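Long-range contacts in BH1974 protein (Bacillus halodurans, PDB 3ON5), which probably serves the maturation of molybdenum-containing hydroxylases such as xanthine dehydrogenase, as in other members of the XdhC/CoxI family: residues Q82-E87 and V117-V122; S142-K147 and A159-E164; P212-F217 and E328-I333. All blocks are in the same frame, centred on the assembly; numbering follows the deposited sequence.

Interaction 1: residues Q82-E87 and V117-V122; sequences QKVWQE and VLLEPV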
ATOM      1  N   GLN A  82     -19.554 -15.231   4.658  1.00 52.33           N
ATOM      2  CA  GLN A  82     -19.369 -15.940   3.399  1.00 52.41           C
ATOM      3  C   GLN A  82     -20.392 -17.097   3.300  1.00 56.45           C
ATOM      4  O   GLN A  82     -20.983 -17.298   2.240  1.00 56.40           O
ATOM      5  CB  GLN A  82     -17.921 -16.436   3.357  1.00 54.72           C
ATOM      6  CG  GLN A  82     -17.306 -16.626   1.974  1.00 83.24           C
ATOM      7  CD  GLN A  82     -15.788 -16.477   1.999  1.00107.84           C
ATOM      8  OE1 GLN A  82     -15.186 -15.932   2.940  1.00101.04           O
ATOM      9  NE2 GLN A  82     -15.139 -16.842   0.903  1.00105.00           N
ATOM     10  N   LYS A  83     -20.662 -17.792   4.432  1.00 53.40           N
ATOM     11  CA  LYS A  83     -21.635 -18.895   4.517  1.00 53.54           C
ATOM     12  C   LYS A  83     -23.051 -18.343   4.394  1.00 56.03           C
ATOM     13  O   LYS A  83     -23.837 -18.881   3.605  1.00 56.66           O
ATOM     14  CB  LYS A  83     -21.470 -19.704   5.825  1.00 56.00           C
ATOM     15  N   VAL A  84     -23.357 -17.242   5.140  1.00 50.26           N
ATOM     16  CA  VAL A  84     -24.647 -16.538   5.148  1.00 49.41           C
ATOM     17  C   VAL A  84     -24.999 -16.107   3.696  1.00 53.83           C
ATOM     18  O   VAL A  84     -26.134 -16.315   3.271  1.00 55.01           O
ATOM     19  CB  VAL A  84     -24.632 -15.339   6.139  1.00 52.30           C
ATOM     20  CG1 VAL A  84     -25.800 -14.381   5.915  1.00 51.95           C
ATOM     21  CG2 VAL A  84     -24.608 -15.823   7.584  1.00 52.56           C
ATOM     22  N   TRP A  85     -24.028 -15.577   2.930  1.00 48.83           N
ATOM     23  CA  TRP A  85     -24.272 -15.178   1.549  1.00 48.89           C
ATOM     24  C   TRP A  85     -24.612 -16.375   0.675  1.00 56.88           C
ATOM     25  O   TRP A  85     -25.535 -16.294  -0.132  1.00 57.43           O
ATOM     26  CB  TRP A  85     -23.079 -14.431   0.928  1.00 46.36           C
ATOM     27  CG  TRP A  85     -23.381 -13.969  -0.465  1.00 47.11           C
ATOM     28  CD1 TRP A  85     -23.066 -14.606  -1.628  1.00 50.50           C
ATOM     29  CD2 TRP A  85     -24.264 -12.898  -0.822  1.00 46.95           C
ATOM     30  NE1 TRP A  85     -23.620 -13.941  -2.700  1.00 50.30           N
ATOM     31  CE2 TRP A  85     -24.371 -12.893  -2.234  1.00 50.96           C
ATOM     32  CE3 TRP A  85     -24.938 -11.899  -0.085  1.00 47.17           C
ATOM     33  CZ2 TRP A  85     -25.088 -11.911  -2.922  1.00 49.24           C
ATOM     34  CZ3 TRP A  85     -25.662 -10.939  -0.773  1.00 47.51           C
ATOM     35  CH2 TRP A  85     -25.726 -10.949  -2.171  1.00 48.45           C
ATOM     36  N   GLN A  86     -23.833 -17.458   0.792  1.00 55.37           N
ATOM     37  CA  GLN A  86     -24.025 -18.663  -0.007  1.00 56.13           C
ATOM     38  C   GLN A  86     -25.420 -19.272   0.300  1.00 59.86           C
ATOM     39  O   GLN A  86     -26.208 -19.486  -0.625  1.00 59.95           O
ATOM     40  CB  GLN A  86     -22.882 -19.658   0.271  1.00 57.73           C
ATOM     41  CG  GLN A  86     -22.796 -20.796  -0.756  1.00 81.96           C
ATOM     42  CD  GLN A  86     -22.297 -20.369  -2.128  1.00 98.09           C
ATOM     43  OE1 GLN A  86     -21.516 -19.423  -2.262  1.00 88.74           O
ATOM     44  NE2 GLN A  86     -22.657 -21.124  -3.169  1.00 90.24           N
ATOM     45  N   GLU A  87     -25.736 -19.478   1.597  1.00 55.73           N
ATOM     46  CA  GLU A  87     -27.018 -20.019   2.066  1.00 56.45           C
ATOM     47  C   GLU A  87     -28.180 -19.070   1.821  1.00 59.26           C
ATOM     48  O   GLU A  87     -29.328 -19.512   1.787  1.00 59.94           O
ATOM     49  CB  GLU A  87     -26.957 -20.310   3.570  1.00 58.19           C
ATOM     50  CG  GLU A  87     -26.052 -21.455   3.975  1.00 73.47           C
ATOM     51  CD  GLU A  87     -25.813 -21.556   5.470  1.00111.29           C
ATOM     52  OE1 GLU A  87     -26.468 -20.811   6.236  1.00115.50           O
ATOM     53  OE2 GLU A  87     -24.935 -22.353   5.871  1.00113.73           O
ATOM     54  N   VAL A 117     -24.176 -11.221  17.360  1.00 51.57           N
ATOM     55  CA  VAL A 117     -24.083 -10.577  16.050  1.00 50.00           C
ATOM     56  C   VAL A 117     -25.077 -11.241  15.102  1.00 52.89           C
ATOM     57  O   VAL A 117     -25.058 -12.467  14.967  1.00 52.33           O
ATOM     58  CB  VAL A 117     -22.626 -10.644  15.491  1.00 52.88           C
ATOM     59  CG1 VAL A 117     -22.499  -9.895  14.164  1.00 51.06           C
ATOM     60  CG2 VAL A 117     -21.611 -10.118  16.507  1.00 52.87           C
ATOM     61  N   LEU A 118     -25.952 -10.440  14.464  1.00 49.32           N
ATOM     62  CA  LEU A 118     -26.908 -10.934  13.472  1.00 49.22           C
ATOM     63  C   LEU A 118     -26.392 -10.614  12.063  1.00 52.42           C
ATOM     64  O   LEU A 118     -26.244  -9.436  11.703  1.00 49.93           O
ATOM     65  CB  LEU A 118     -28.322 -10.361  13.685  1.00 49.95           C
ATOM     66  CG  LEU A 118     -29.379 -10.635  12.578  1.00 54.22           C
ATOM     67  CD1 LEU A 118     -29.792 -12.106  12.526  1.00 55.34           C
ATOM     68  CD2 LEU A 118     -30.593  -9.808  12.796  1.00 55.88           C
ATOM     69  N   LEU A 119     -26.138 -11.675  11.271  1.00 49.75           N
ATOM     70  CA  LEU A 119     -25.634 -11.580   9.900  1.00 48.58           C
ATOM     71  C   LEU A 119     -26.787 -11.766   8.915  1.00 49.83           C
ATOM     72  O   LEU A 119     -27.470 -12.784   8.971  1.00 50.96           O
ATOM     73  CB  LEU A 119     -24.521 -12.628   9.668  1.00 48.91           C
ATOM     74  CG  LEU A 119     -23.245 -12.466  10.508  1.00 53.24           C
ATOM     75  CD1 LEU A 119     -22.547 -13.759  10.691  1.00 54.43           C
ATOM     76  CD2 LEU A 119     -22.308 -11.497   9.898  1.00 55.64           C
ATOM     77  N   GLU A 120     -27.045 -10.748   8.073  1.00 42.41           N
ATOM     78  CA  GLU A 120     -28.110 -10.732   7.060  1.00 40.38           C
ATOM     79  C   GLU A 120     -27.552 -10.533   5.674  1.00 43.33           C
ATOM     80  O   GLU A 120     -26.810  -9.569   5.473  1.00 40.88           O
ATOM     81  CB  GLU A 120     -29.120  -9.623   7.334  1.00 41.13           C
ATOM     82  CG  GLU A 120     -30.012  -9.863   8.530  1.00 53.33           C
ATOM     83  CD  GLU A 120     -30.797  -8.618   8.883  1.00 75.55           C
ATOM     84  OE1 GLU A 120     -30.154  -7.618   9.281  1.00 56.97           O
ATOM     85  OE2 GLU A 120     -32.042  -8.631   8.733  1.00 69.68           O
ATOM     86  N   PRO A 121     -27.898 -11.392   4.680  1.00 40.69           N
ATOM     87  CA  PRO A 121     -27.389 -11.138   3.323  1.00 39.55           C
ATOM     88  C   PRO A 121     -28.116  -9.950   2.714  1.00 43.25           C
ATOM     89  O   PRO A 121     -29.350  -9.913   2.741  1.00 44.79           O
ATOM     90  CB  PRO A 121     -27.663 -12.445   2.576  1.00 42.11           C
ATOM     91  CG  PRO A 121     -28.713 -13.149   3.362  1.00 47.56           C
ATOM     92  CD  PRO A 121     -28.786 -12.576   4.735  1.00 42.81           C
ATOM     93  N   VAL A 122     -27.363  -8.945   2.235  1.00 37.16           N
ATOM     94  CA  VAL A 122     -27.973  -7.792   1.577  1.00 35.91           C
ATOM     95  C   VAL A 122     -28.395  -8.265   0.188  1.00 44.23           C
ATOM     96  O   VAL A 122     -27.643  -8.123  -0.779  1.00 47.04           O
ATOM     97  CB  VAL A 122     -27.090  -6.521   1.542  1.00 36.91           C
ATOM     98  CG1 VAL A 122     -27.826  -5.359   0.870  1.00 36.08           C
ATOM     99  CG2 VAL A 122     -26.659  -6.127   2.950  1.00 36.02           C
TER

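Interaction 2: residues S142-K147 and A159-E164; sequences SVFHVK and AFILDE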
ATOM      1  N   SER A 142     -36.538  10.569   9.628  1.00 56.78           N
ATOM      2  CA  SER A 142     -36.013   9.399  10.349  1.00 55.60           C
ATOM      3  C   SER A 142     -36.847   8.143   9.996  1.00 58.29           C
ATOM      4  O   SER A 142     -38.015   8.270   9.589  1.00 59.16           O
ATOM      5  CB  SER A 142     -36.019   9.633  11.863  1.00 60.38           C
ATOM      6  OG  SER A 142     -35.222  10.732  12.274  1.00 70.15           O
ATOM      7  N   VAL A 143     -36.259   6.939  10.143  1.00 51.32           N
ATOM      8  CA  VAL A 143     -36.935   5.677   9.816  1.00 50.32           C
ATOM      9  C   VAL A 143     -36.809   4.706  11.006  1.00 54.13           C
ATOM     10  O   VAL A 143     -35.706   4.465  11.484  1.00 53.59           O
ATOM     11  CB  VAL A 143     -36.366   5.050   8.504  1.00 51.68           C
ATOM     12  CG1 VAL A 143     -37.041   3.716   8.175  1.00 51.52           C
ATOM     13  CG2 VAL A 143     -36.468   6.014   7.324  1.00 50.83           C
ATOM     14  N   PHE A 144     -37.927   4.145  11.463  1.00 51.75           N
ATOM     15  CA  PHE A 144     -37.908   3.199  12.573  1.00 52.81           C
ATOM     16  C   PHE A 144     -37.843   1.785  12.029  1.00 55.79           C
ATOM     17  O   PHE A 144     -38.777   1.315  11.380  1.00 55.95           O
ATOM     18  CB  PHE A 144     -39.129   3.379  13.495  1.00 57.42           C
ATOM     19  CG  PHE A 144     -39.013   2.630  14.800  1.00 60.77           C
ATOM     20  CD1 PHE A 144     -39.385   1.293  14.893  1.00 66.26           C
ATOM     21  CD2 PHE A 144     -38.552   3.263  15.943  1.00 63.75           C
ATOM     22  CE1 PHE A 144     -39.267   0.599  16.102  1.00 68.54           C
ATOM     23  CE2 PHE A 144     -38.448   2.570  17.155  1.00 68.13           C
ATOM     24  CZ  PHE A 144     -38.813   1.246  17.228  1.00 67.33           C
ATOM     25  N   HIS A 145     -36.755   1.099  12.318  1.00 51.74           N
ATOM     26  CA  HIS A 145     -36.552  -0.260  11.843  1.00 51.08           C
ATOM     27  C   HIS A 145     -36.809  -1.265  12.947  1.00 54.98           C
ATOM     28  O   HIS A 145     -36.429  -1.034  14.091  1.00 54.38           O
ATOM     29  CB  HIS A 145     -35.125  -0.409  11.304  1.00 49.83           C
ATOM     30  CG  HIS A 145     -34.797  -1.774  10.780  1.00 52.85           C
ATOM     31  ND1 HIS A 145     -35.601  -2.400   9.848  1.00 55.11           N
ATOM     32  CD2 HIS A 145     -33.712  -2.548  11.009  1.00 53.70           C
ATOM     33  CE1 HIS A 145     -35.003  -3.543   9.570  1.00 53.99           C
ATOM     34  NE2 HIS A 145     -33.864  -3.673  10.242  1.00 53.58           N
ATOM     35  N   VAL A 146     -37.444  -2.390  12.593  1.00 51.98           N
ATOM     36  CA  VAL A 146     -37.741  -3.477  13.517  1.00 52.56           C
ATOM     37  C   VAL A 146     -37.507  -4.818  12.806  1.00 55.38           C
ATOM     38  O   VAL A 146     -37.886  -4.982  11.646  1.00 54.40           O
ATOM     39  CB  VAL A 146     -39.180  -3.377  14.112  1.00 59.69           C
ATOM     40  CG1 VAL A 146     -40.274  -3.383  13.035  1.00 60.22           C
ATOM     41  CG2 VAL A 146     -39.437  -4.463  15.164  1.00 61.54           C
ATOM     42  N   LYS A 147     -36.876  -5.771  13.507  1.00 52.30           N
ATOM     43  CA  LYS A 147     -36.680  -7.136  13.021  1.00 51.72           C
ATOM     44  C   LYS A 147     -37.358  -8.117  13.966  1.00 59.29           C
ATOM     45  O   LYS A 147     -37.206  -7.988  15.174  1.00 60.47           O
ATOM     46  CB  LYS A 147     -35.193  -7.495  12.873  1.00 51.34           C
ATOM     47  CG  LYS A 147     -34.335  -6.579  12.019  1.00 47.05           C
ATOM     48  CD  LYS A 147     -32.896  -7.044  12.149  1.00 45.96           C
ATOM     49  CE  LYS A 147     -31.846  -6.092  11.639  1.00 52.90           C
ATOM     50  NZ  LYS A 147     -31.917  -5.893  10.173  1.00 63.22           N
ATOM     51  N   ALA A 159     -39.356  -4.570   9.053  1.00 48.38           N
ATOM     52  CA  ALA A 159     -40.078  -3.413   8.548  1.00 48.02           C
ATOM     53  C   ALA A 159     -39.316  -2.115   8.819  1.00 50.30           C
ATOM     54  O   ALA A 159     -38.497  -2.026   9.746  1.00 48.80           O
ATOM     55  CB  ALA A 159     -41.461  -3.348   9.190  1.00 50.69           C
ATOM     56  N   PHE A 160     -39.613  -1.108   7.997  1.00 45.97           N
ATOM     57  CA  PHE A 160     -39.098   0.251   8.082  1.00 44.50           C
ATOM     58  C   PHE A 160     -40.300   1.164   8.211  1.00 51.22           C
ATOM     59  O   PHE A 160     -41.043   1.328   7.245  1.00 52.03           O
ATOM     60  CB  PHE A 160     -38.215   0.580   6.873  1.00 43.88           C
ATOM     61  CG  PHE A 160     -37.035  -0.343   6.705  1.00 43.67           C
ATOM     62  CD1 PHE A 160     -35.828  -0.085   7.355  1.00 44.30           C
ATOM     63  CD2 PHE A 160     -37.120  -1.464   5.881  1.00 45.00           C
ATOM     64  CE1 PHE A 160     -34.727  -0.925   7.172  1.00 43.22           C
ATOM     65  CE2 PHE A 160     -36.028  -2.324   5.727  1.00 45.45           C
ATOM     66  CZ  PHE A 160     -34.841  -2.050   6.375  1.00 42.04           C
ATOM     67  N   ILE A 161     -40.543   1.674   9.430  1.00 49.24           N
ATOM     68  CA  ILE A 161     -41.700   2.498   9.791  1.00 52.09           C
ATOM     69  C   ILE A 161     -41.385   4.010   9.665  1.00 57.49           C
ATOM     70  O   ILE A 161     -40.343   4.478  10.131  1.00 55.60           O
ATOM     71  CB  ILE A 161     -42.120   2.133  11.254  1.00 56.42           C
ATOM     72  CG1 ILE A 161     -42.359   0.601  11.411  1.00 56.53           C
ATOM     73  CG2 ILE A 161     -43.332   2.963  11.731  1.00 58.67           C
ATOM     74  CD1 ILE A 161     -42.232   0.051  12.813  1.00 60.37           C
ATOM     75  N   LEU A 162     -42.318   4.761   9.061  1.00 56.98           N
ATOM     76  CA  LEU A 162     -42.253   6.223   8.902  1.00 57.73           C
ATOM     77  C   LEU A 162     -43.329   6.891   9.783  1.00 66.64           C
ATOM     78  O   LEU A 162     -43.096   7.955  10.356  1.00 66.50           O
ATOM     79  CB  LEU A 162     -42.417   6.622   7.426  1.00 57.13           C
ATOM     80  CG  LEU A 162     -41.292   6.214   6.478  1.00 59.53           C
ATOM     81  CD1 LEU A 162     -41.801   6.100   5.061  1.00 59.97           C
ATOM     82  CD2 LEU A 162     -40.087   7.152   6.593  1.00 60.24           C
ATOM     83  N   ASP A 163     -44.489   6.226   9.921  1.00 66.64           N
ATOM     84  CA  ASP A 163     -45.612   6.623  10.766  1.00 69.83           C
ATOM     85  C   ASP A 163     -46.409   5.354  11.143  1.00 76.85           C
ATOM     86  O   ASP A 163     -46.153   4.291  10.564  1.00 75.26           O
ATOM     87  CB  ASP A 163     -46.486   7.681  10.065  1.00 73.16           C
ATOM     88  CG  ASP A 163     -47.341   8.521  11.005  1.00 91.58           C
ATOM     89  OD1 ASP A 163     -47.735   8.007  12.085  1.00 93.31           O
ATOM     90  OD2 ASP A 163     -47.624   9.690  10.660  1.00101.50           O
ATOM     91  N   GLU A 164     -47.370   5.459  12.099  1.00 76.85           N
ATOM     92  CA  GLU A 164     -48.182   4.333  12.592  1.00 79.38           C
ATOM     93  C   GLU A 164     -48.721   3.464  11.426  1.00 85.07           C
ATOM     94  O   GLU A 164     -48.716   2.235  11.547  1.00 84.95           O
ATOM     95  CB  GLU A 164     -49.358   4.823  13.467  1.00 83.68           C
ATOM     96  CG  GLU A 164     -50.081   3.731  14.252  1.00 93.69           C
TER

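Interaction 3: residues P212-F217 and E328-I333; sequences PPLVTF and EIAISI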
ATOM      1  N   PRO A 212     -11.836  26.177   9.961  1.00 45.96           N
ATOM      2  CA  PRO A 212     -11.587  24.936   9.200  1.00 44.73           C
ATOM      3  C   PRO A 212     -11.295  23.689  10.087  1.00 46.68           C
ATOM      4  O   PRO A 212     -11.912  22.657   9.754  1.00 44.38           O
ATOM      5  CB  PRO A 212     -10.371  25.299   8.347  1.00 46.62           C
ATOM      6  CG  PRO A 212     -10.535  26.735   8.104  1.00 50.32           C
ATOM      7  CD  PRO A 212     -11.003  27.272   9.423  1.00 46.97           C
ATOM      8  N   PRO A 213     -10.478  23.711  11.200  1.00 44.14           N
ATOM      9  CA  PRO A 213     -10.290  22.468  11.981  1.00 43.61           C
ATOM     10  C   PRO A 213     -11.588  21.977  12.621  1.00 48.46           C
ATOM     11  O   PRO A 213     -11.816  20.769  12.649  1.00 48.79           O
ATOM     12  CB  PRO A 213      -9.268  22.851  13.058  1.00 46.26           C
ATOM     13  CG  PRO A 213      -9.186  24.295  13.070  1.00 51.23           C
ATOM     14  CD  PRO A 213      -9.641  24.804  11.750  1.00 46.92           C
ATOM     15  N   LEU A 214     -12.446  22.898  13.095  1.00 44.40           N
ATOM     16  CA  LEU A 214     -13.729  22.570  13.698  1.00 43.34           C
ATOM     17  C   LEU A 214     -14.647  21.876  12.685  1.00 47.04           C
ATOM     18  O   LEU A 214     -15.318  20.914  13.052  1.00 46.53           O
ATOM     19  CB  LEU A 214     -14.386  23.844  14.238  1.00 44.10           C
ATOM     20  CG  LEU A 214     -15.793  23.716  14.774  1.00 49.72           C
ATOM     21  CD1 LEU A 214     -15.812  23.003  16.095  1.00 51.37           C
ATOM     22  CD2 LEU A 214     -16.396  25.057  14.919  1.00 56.21           C
ATOM     23  N   VAL A 215     -14.673  22.354  11.424  1.00 43.12           N
ATOM     24  CA  VAL A 215     -15.482  21.757  10.359  1.00 42.32           C
ATOM     25  C   VAL A 215     -14.985  20.319  10.128  1.00 47.37           C
ATOM     26  O   VAL A 215     -15.809  19.414  10.063  1.00 47.36           O
ATOM     27  CB  VAL A 215     -15.476  22.607   9.048  1.00 46.57           C
ATOM     28  CG1 VAL A 215     -16.179  21.891   7.898  1.00 44.83           C
ATOM     29  CG2 VAL A 215     -16.116  23.974   9.286  1.00 47.37           C
ATOM     30  N   THR A 216     -13.649  20.098  10.080  1.00 43.21           N
ATOM     31  CA  THR A 216     -13.060  18.781   9.858  1.00 41.80           C
ATOM     32  C   THR A 216     -13.404  17.824  11.011  1.00 46.10           C
ATOM     33  O   THR A 216     -13.876  16.718  10.766  1.00 45.45           O
ATOM     34  CB  THR A 216     -11.557  18.934   9.694  1.00 49.29           C
ATOM     35  OG1 THR A 216     -11.326  19.654   8.494  1.00 48.46           O
ATOM     36  CG2 THR A 216     -10.823  17.600   9.637  1.00 46.44           C
ATOM     37  N   PHE A 217     -13.162  18.232  12.250  1.00 43.68           N
ATOM     38  CA  PHE A 217     -13.418  17.382  13.395  1.00 43.24           C
ATOM     39  C   PHE A 217     -14.916  17.088  13.503  1.00 47.72           C
ATOM     40  O   PHE A 217     -15.269  15.935  13.670  1.00 47.47           O
ATOM     41  CB  PHE A 217     -12.873  18.015  14.681  1.00 46.26           C
ATOM     42  CG  PHE A 217     -11.378  18.297  14.711  1.00 48.68           C
ATOM     43  CD1 PHE A 217     -10.494  17.544  13.950  1.00 51.61           C
ATOM     44  CD2 PHE A 217     -10.848  19.235  15.587  1.00 52.37           C
ATOM     45  CE1 PHE A 217      -9.114  17.784  14.006  1.00 53.31           C
ATOM     46  CE2 PHE A 217      -9.469  19.477  15.639  1.00 55.95           C
ATOM     47  CZ  PHE A 217      -8.613  18.741  14.856  1.00 53.90           C
ATOM     48  N   GLU A 328      -6.831  22.954  18.987  1.00 51.99           N
ATOM     49  CA  GLU A 328      -7.178  22.465  20.315  1.00 52.05           C
ATOM     50  C   GLU A 328      -8.591  22.900  20.708  1.00 54.08           C
ATOM     51  O   GLU A 328      -9.331  22.082  21.247  1.00 52.33           O
ATOM     52  CB  GLU A 328      -6.162  22.945  21.361  1.00 55.97           C
ATOM     53  CG  GLU A 328      -4.791  22.302  21.193  1.00 68.95           C
ATOM     54  CD  GLU A 328      -3.683  22.780  22.110  1.00 84.88           C
ATOM     55  OE1 GLU A 328      -3.964  23.159  23.273  1.00 68.15           O
ATOM     56  OE2 GLU A 328      -2.515  22.755  21.658  1.00 75.42           O
ATOM     57  N   ILE A 329      -8.978  24.169  20.408  1.00 50.90           N
ATOM     58  CA  ILE A 329     -10.302  24.729  20.724  1.00 50.15           C
ATOM     59  C   ILE A 329     -11.363  23.918  19.980  1.00 50.34           C
ATOM     60  O   ILE A 329     -12.387  23.577  20.573  1.00 48.41           O
ATOM     61  CB  ILE A 329     -10.375  26.246  20.401  1.00 54.59           C
ATOM     62  CG1 ILE A 329      -9.430  27.042  21.332  1.00 57.51           C
ATOM     63  CG2 ILE A 329     -11.803  26.780  20.568  1.00 56.14           C
ATOM     64  CD1 ILE A 329      -9.199  28.479  20.967  1.00 61.38           C
ATOM     65  N   ALA A 330     -11.080  23.546  18.717  1.00 46.95           N
ATOM     66  CA  ALA A 330     -11.958  22.723  17.879  1.00 44.80           C
ATOM     67  C   ALA A 330     -12.211  21.354  18.530  1.00 51.74           C
ATOM     68  O   ALA A 330     -13.364  20.926  18.546  1.00 52.50           O
ATOM     69  CB  ALA A 330     -11.356  22.547  16.501  1.00 43.68           C
ATOM     70  N   ILE A 331     -11.163  20.704  19.117  1.00 48.73           N
ATOM     71  CA  ILE A 331     -11.298  19.414  19.809  1.00 48.82           C
ATOM     72  C   ILE A 331     -12.214  19.600  20.997  1.00 56.39           C
ATOM     73  O   ILE A 331     -13.135  18.810  21.185  1.00 56.85           O
ATOM     74  CB  ILE A 331      -9.927  18.809  20.238  1.00 52.90           C
ATOM     75  CG1 ILE A 331      -9.105  18.274  19.038  1.00 51.99           C
ATOM     76  CG2 ILE A 331     -10.087  17.727  21.306  1.00 54.61           C
ATOM     77  CD1 ILE A 331      -9.553  16.993  18.340  1.00 52.09           C
ATOM     78  N   SER A 332     -11.977  20.673  21.770  1.00 55.50           N
ATOM     79  CA  SER A 332     -12.729  21.050  22.965  1.00 56.45           C
ATOM     80  C   SER A 332     -14.224  21.196  22.654  1.00 58.37           C
ATOM     81  O   SER A 332     -15.057  20.705  23.415  1.00 58.46           O
ATOM     82  CB  SER A 332     -12.169  22.350  23.522  1.00 61.52           C
ATOM     83  OG  SER A 332     -12.904  22.749  24.661  1.00 76.59           O
ATOM     84  N   ILE A 333     -14.556  21.805  21.508  1.00 52.77           N
ATOM     85  CA  ILE A 333     -15.938  22.042  21.113  1.00 51.37           C
ATOM     86  C   ILE A 333     -16.577  20.718  20.691  1.00 54.19           C
ATOM     87  O   ILE A 333     -17.668  20.421  21.167  1.00 55.10           O
ATOM     88  CB  ILE A 333     -16.037  23.124  19.999  1.00 53.02           C
ATOM     89  CG1 ILE A 333     -15.498  24.483  20.508  1.00 54.04           C
ATOM     90  CG2 ILE A 333     -17.481  23.276  19.528  1.00 52.16           C
ATOM     91  CD1 ILE A 333     -15.118  25.432  19.435  1.00 55.06           C
TER

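Interaction 1: residues Q82-E87 and V117-V122
Val84 and Trp85, in the last turns of helix 73-87, lie against strand 113-121 of an antiparallel sheet, an example of a helix packed on a sheet in the XdhC/CoxI-type domain. The short helix and strand axes approach to 7.7 Å and run at 41° to each other, bringing the CA atoms of Trp85 and Pro121 nearest. Val84 divides its two methyls between neighbouring partners. CG1, anti to the backbone N (chi1 165°), lies 3.7 Å from Pro121 CD, while CG2 rests 3.8 Å from Leu119 CB; the valine meets both side chains at about a right angle. Trp85 likewise has its ring anti to the backbone N, which carries the six-membered part out to Pro121 and Val122. There Trp85 CE3 approaches Pro121 CB at 3.8 Å, obliquely to the ring, while the ring edge faces the carbonyl of Val122, with CZ3 3.4 Å from Val122 O and near the ring plane. Val84 also packs on Val37 and Arg91 of the two strands flanking 113-121, and Trp85 meets the ring of Trp105 of the second subunit. Hydrocarbon thus meets hydrocarbon almost throughout, so shape rather than polar bonding joins helix to strand. The strand spends its backbone bonds within the sheet, Leu119 pairing with Arg91 and Glu120 with Met38, and the proline presents a compact apolar ring to both helix residues.

Interaction 2: residues S142-K147 and A159-E164
His145 and Phe160 face each other across a non-hydrogen-bonded pair of the antiparallel hairpin and form an offset stack, centroids 4.3 Å apart and planes at 12°. The side chains lie alongside, pointing the same way, with His145 ND1 over one face of the phenyl ring near its rim. That nitrogen also donates to Ala159 O at 2.9 Å, from above the carbonyl plane, while His145 NE2 accepts from Lys147 NZ at 3.0 Å in the plane of the imidazole. Both bonds restrict the ring's rotation, though that from ND1 is bent and leaves the ring plane. A salt bridge to Glu120 positions Lys147 in turn. Ala159 O is gripped twice, since Val146 N donates to it at 3.1 Å. The backbone frame is completed by Phe144 N to Ile161 O and Ile161 N to Phe144 O, the latter 2.7 Å long, and by Ala159 N to Val146 O. On the other face, Phe144 CD1 lies 3.7 Å from Ile161 CD1, again side by side. Strand 191-196 extends the sheet beyond 143-149. Helix 124-139 covers the Phe160 face through His129 and Val133, and Ile180 of helix 176-181 packs against Phe144, Val146 and Ile161 on the opposite face.

Interaction 3: residues P212-F217 and E328-I333
Leu214 and Ala330 hold the closest CA atoms, 4.5 Å apart, where the two helix segments run in broadly the same direction at 39° to each other, their axes approaching to 8.4 Å. A small residue at the centre permits so near an approach. The single methyl of Ala330 points at the facing helix and is met from several directions: Ala330 CB lies 3.6 Å from Leu214 N, and the CB atoms of Pro213 and Leu214 also pack against it, while Phe217 CD2 comes within 3.5 Å. Beyond this point the contact splits into two flanks. On one, Leu214 reaches across through a single branch, CD1, which touches Ile333 CG2 at 3.8 Å, the two side chains crossing at about a right angle. CG anti to the backbone N (chi1 174°) swings the leucine out from the helix, and CD1 spans the remaining gap to Ile333. On the other flank Ile331 works on the Phe217 ring. Ile331 CD1 sits over one face, 3.9 Å from the ring centroid, in a CH-pi contact, and Ile331 CG1 approaches Phe217 CE2 at 3.6 Å. Pro213 O lies over the opposite face, so the ring is held between its own helix and the neighbouring one. Leu214 and Ile333 also meet Leu267 of strand 265-268 beneath them, whereas Phe217 and Ile331 each meet their counterpart, Phe217 and Ile331 of the third subunit, at the interface between chains. Two adjacent helices laid on one side of a parallel sheet, one from the start of the domain and one from its end, are the layered arrangement of a Rossmann-type domain, here with its outer flank turned to another subunit.

The chain meets the three contacts in series, with none nesting or crossing. Interaction 1 closes a loop of 29 residues that includes strand 91-96, tying helix 73-87 to its sheet in the XdhC/CoxI-type domain. Interaction 2 follows, pairing two arms of a central-domain hairpin across an interval of 11 residues, five of them strand. These two touch, joined by the salt bridge from Glu120 to Lys147, so the first sheet and the second are coupled. Interaction 3 brackets 110 residues, drawing the start and end of the Rossmann domain together. It lies apart, its nearest atoms about 21 Å from those of interaction 2 and about 27 Å from those of interaction 1, across the chain's centre from both.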